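Local structure of hypothetical protein (Pseudomonas aeruginosa, 2IGS) at residues Ile39-Arg47 / Tyr203-Leu211. The protein is of unknown function but belongs to the DUF3218 family of the lysozyme clan, which hints, without proof, at a lysozyme-like fold. Numbering follows the deposited sequence. Where two conformers were deposited one is given.
Sequences IEAWDIPLR and YTTAVTLLL
Tyr203 OH donates a hydrogen bond of 2.6 Å to Trp42 O. The hydroxyl meets this oxygen nearly along the C=O axis, at a C=O...donor angle of 161°, and the oxygen lies at the edge of the phenol ring, in its plane. Helix 39-47 is kinked at Pro45, which has no N-H to give. Leu46 N bonds weakly to Asp43 O instead of Trp42 O, which accepts from Tyr203 OH. The second bond runs the other way: Trp42 NE1 donates to Thr204 O at 3.2 Å, reaching a lone pair in the carbonyl plane. This bond is bent, with the oxygen tilted from the indole plane. Thr204 O also accepts from Thr208 N and Thr208 OG1, so three donors grip it.

Trp42 CG stands anti to its carbonyl carbon (chi1 -73°), which carries the indole across to helix 203-211. Thr204 CB sits over one face of the indole, offset toward its rim. Val207 CB meets the edge, 3.9 Å from Trp42 CD1. Tyr20 adds an edge-to-face contact with the indole, and Met102 also touches it.

Pro45 comes from the direction opposite to Tyr203, with Pro45 CG 3.6 Å from Tyr203 CZ. The same CG rests 3.8 Å from Val207 CG2. Leu211 forks: CD1 packs on Ala41 CB at 3.7 Å, and CD2 on Ile44 CD1.

The axes of segments 39-47 and 203-211 cross at 100° and come within 9.3 Å, in the buried interior. Their reciprocal bonds satisfy an indole N-H and the carbonyl of Trp42 within this apolar packing, tying helix 35-48 to helix 203-216.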
loop_
_atom_site.group_PDB
_atom_site.type_symbol
_atom_site.label_atom_id
_atom_site.label_comp_id
_atom_site.label_asym_id
_atom_site.label_seq_id
_atom_site.Cartn_x
_atom_site.Cartn_y
_atom_site.Cartn_z
ATOM N N ILE F 39 -36.692 0.582 26.126
ATOM C CA ILE F 39 -37.110 -0.571 25.314
ATOM C C ILE F 39 -35.940 -1.078 24.449
ATOM O O ILE F 39 -35.643 -2.283 24.445
ATOM C CB ILE F 39 -38.353 -0.273 24.400
ATOM C CG1 ILE F 39 -39.572 0.188 25.215
ATOM C CG2 ILE F 39 -38.721 -1.510 23.594
ATOM C CD1 ILE F 39 -40.535 1.130 24.453
ATOM N N GLU F 40 -35.286 -0.151 23.733
ATOM C CA GLU F 40 -34.188 -0.485 22.836
ATOM C C GLU F 40 -33.003 -1.143 23.555
ATOM O O GLU F 40 -32.471 -2.140 23.083
ATOM C CB GLU F 40 -33.719 0.742 22.030
ATOM C CG GLU F 40 -32.684 0.368 20.981
ATOM C CD GLU F 40 -32.246 1.515 20.095
ATOM O OE1 GLU F 40 -32.801 2.618 20.222
ATOM O OE2 GLU F 40 -31.313 1.311 19.285
ATOM N N ALA F 41 -32.594 -0.579 24.684
ATOM C CA ALA F 41 -31.507 -1.155 25.506
ATOM C C ALA F 41 -31.818 -2.588 25.951
ATOM O O ALA F 41 -30.987 -3.484 25.834
ATOM C CB ALA F 41 -31.241 -0.262 26.733
ATOM N N TRP F 42 -33.026 -2.809 26.461
ATOM C CA TRP F 42 -33.374 -4.116 27.052
ATOM C C TRP F 42 -33.823 -5.155 26.004
ATOM O O TRP F 42 -33.942 -6.333 26.308
ATOM C CB TRP F 42 -34.384 -3.929 28.197
ATOM C CG TRP F 42 -33.731 -3.326 29.452
ATOM C CD1 TRP F 42 -32.388 -3.347 29.782
ATOM C CD2 TRP F 42 -34.399 -2.685 30.556
ATOM N NE1 TRP F 42 -32.185 -2.753 31.012
ATOM C CE2 TRP F 42 -33.397 -2.322 31.501
ATOM C CE3 TRP F 42 -35.744 -2.355 30.826
ATOM C CZ2 TRP F 42 -33.697 -1.644 32.695
ATOM C CZ3 TRP F 42 -36.046 -1.694 32.024
ATOM C CH2 TRP F 42 -35.017 -1.355 32.948
ATOM N N ASP F 43 -34.053 -4.713 24.768
ATOM C CA ASP F 43 -34.139 -5.635 23.622
ATOM C C ASP F 43 -32.781 -6.145 23.108
ATOM O O ASP F 43 -32.730 -7.137 22.373
ATOM C CB ASP F 43 -34.929 -5.001 22.453
ATOM C CG ASP F 43 -36.451 -5.020 22.674
ATOM O OD1 ASP F 43 -36.958 -5.734 23.575
ATOM O OD2 ASP F 43 -37.155 -4.304 21.929
ATOM N N ILE F 44 -31.691 -5.476 23.492
ATOM C CA ILE F 44 -30.348 -5.788 22.963
ATOM C C ILE F 44 -29.981 -7.293 22.959
ATOM O O ILE F 44 -29.687 -7.816 21.891
ATOM C CB ILE F 44 -29.204 -4.875 23.554
ATOM C CG1 ILE F 44 -29.331 -3.418 23.063
ATOM C CG2 ILE F 44 -27.832 -5.396 23.162
ATOM C CD1 ILE F 44 -28.294 -2.477 23.663
ATOM N N PRO F 45 -30.081 -8.003 24.122
ATOM C CA PRO F 45 -29.768 -9.446 24.150
ATOM C C PRO F 45 -30.619 -10.285 23.221
ATOM O O PRO F 45 -30.141 -11.289 22.696
ATOM C CB PRO F 45 -30.065 -9.840 25.589
ATOM C CG PRO F 45 -29.844 -8.608 26.360
ATOM C CD PRO F 45 -30.465 -7.539 25.471
ATOM N N LEU F 46 -31.873 -9.899 23.017
ATOM C CA LEU F 46 -32.696 -10.639 22.101
ATOM C C LEU F 46 -32.353 -10.297 20.652
ATOM O O LEU F 46 -32.393 -11.175 19.795
ATOM C CB LEU F 46 -34.181 -10.436 22.370
ATOM C CG LEU F 46 -35.127 -11.287 21.512
ATOM C CD1 LEU F 46 -34.956 -12.758 21.884
ATOM C CD2 LEU F 46 -36.570 -10.814 21.728
ATOM N N ARG F 47 -32.013 -9.039 20.390
ATOM C CA ARG F 47 -31.634 -8.651 19.043
ATOM C C ARG F 47 -30.297 -9.282 18.638
ATOM O O ARG F 47 -30.090 -9.591 17.475
ATOM C CB ARG F 47 -31.715 -7.131 18.846
ATOM C CG ARG F 47 -33.101 -6.732 18.324
ATOM C CD ARG F 47 -33.327 -5.245 18.104
ATOM N NE ARG F 47 -34.236 -4.664 19.099
ATOM C CZ ARG F 47 -35.043 -3.632 18.868
ATOM N NH1 ARG F 47 -35.077 -3.065 17.658
ATOM N NH2 ARG F 47 -35.826 -3.168 19.840
ATOM N N TYR F 203 -30.182 -9.357 34.103
ATOM C CA TYR F 203 -30.300 -9.077 32.680
ATOM C C TYR F 203 -30.279 -7.575 32.458
ATOM O O TYR F 203 -29.515 -7.059 31.650
ATOM C CB TYR F 203 -31.627 -9.693 32.191
ATOM C CG TYR F 203 -32.046 -9.411 30.764
ATOM C CD1 TYR F 203 -32.584 -8.173 30.397
ATOM C CD2 TYR F 203 -31.983 -10.404 29.803
ATOM C CE1 TYR F 203 -33.015 -7.939 29.066
ATOM C CE2 TYR F 203 -32.417 -10.185 28.497
ATOM C CZ TYR F 203 -32.920 -8.958 28.133
ATOM O OH TYR F 203 -33.337 -8.755 26.834
ATOM N N THR F 204 -31.113 -6.893 33.228
ATOM C CA THR F 204 -31.339 -5.465 33.168
ATOM C C THR F 204 -30.101 -4.616 33.567
ATOM O O THR F 204 -29.778 -3.610 32.913
ATOM C CB THR F 204 -32.582 -5.221 34.036
ATOM O OG1 THR F 204 -33.569 -4.455 33.346
ATOM C CG2 THR F 204 -32.294 -4.711 35.411
ATOM N N THR F 205 -29.393 -5.040 34.615
ATOM C CA THR F 205 -28.209 -4.318 35.120
ATOM C C THR F 205 -26.918 -4.669 34.356
ATOM O O THR F 205 -25.991 -3.852 34.287
ATOM C CB THR F 205 -27.961 -4.588 36.607
ATOM O OG1 THR F 205 -28.005 -6.000 36.826
ATOM C CG2 THR F 205 -29.002 -3.871 37.513
ATOM N N ALA F 206 -26.849 -5.889 33.828
ATOM C CA ALA F 206 -25.813 -6.288 32.845
ATOM C C ALA F 206 -25.888 -5.421 31.585
ATOM O O ALA F 206 -24.859 -5.043 31.037
ATOM C CB ALA F 206 -25.959 -7.734 32.474
ATOM N N VAL F 207 -27.100 -5.119 31.110
ATOM C CA VAL F 207 -27.229 -4.258 29.934
ATOM C C VAL F 207 -26.812 -2.815 30.279
ATOM O O VAL F 207 -26.201 -2.149 29.456
ATOM C CB VAL F 207 -28.645 -4.296 29.301
ATOM C CG1 VAL F 207 -28.784 -3.192 28.257
ATOM C CG2 VAL F 207 -28.988 -5.683 28.703
ATOM N N THR F 208 -27.129 -2.357 31.496
ATOM C CA THR F 208 -26.682 -1.042 32.006
ATOM C C THR F 208 -25.141 -0.926 31.981
ATOM O O THR F 208 -24.597 0.079 31.519
ATOM C CB THR F 208 -27.223 -0.751 33.434
ATOM O OG1 THR F 208 -28.623 -1.032 33.481
ATOM C CG2 THR F 208 -27.008 0.696 33.854
ATOM N N LEU F 209 -24.461 -1.958 32.481
ATOM C CA LEU F 209 -23.011 -2.018 32.511
ATOM C C LEU F 209 -22.472 -2.006 31.092
ATOM O O LEU F 209 -21.514 -1.254 30.802
ATOM C CB LEU F 209 -22.537 -3.292 33.247
ATOM C CG LEU F 209 -21.038 -3.648 33.299
ATOM C CD1 LEU F 209 -20.278 -2.620 34.158
ATOM C CD2 LEU F 209 -20.783 -5.084 33.832
ATOM N N LEU F 210 -23.092 -2.820 30.222
ATOM C CA LEU F 210 -22.673 -2.965 28.827
ATOM C C LEU F 210 -22.627 -1.620 28.097
ATOM O O LEU F 210 -21.658 -1.307 27.416
ATOM C CB LEU F 210 -23.598 -3.936 28.069
ATOM C CG LEU F 210 -23.276 -4.189 26.588
ATOM C CD1 LEU F 210 -22.035 -5.087 26.439
ATOM C CD2 LEU F 210 -24.459 -4.806 25.852
ATOM N N LEU F 211 -23.699 -0.857 28.237
ATOM C CA LEU F 211 -23.819 0.443 27.597
ATOM C C LEU F 211 -22.880 1.477 28.219
ATOM O O LEU F 211 -22.337 2.300 27.511
ATOM C CB LEU F 211 -25.277 0.925 27.680
ATOM C CG LEU F 211 -26.290 0.085 26.897
ATOM C CD1 LEU F 211 -27.706 0.597 27.097
ATOM C CD2 LEU F 211 -25.915 0.008 25.415
#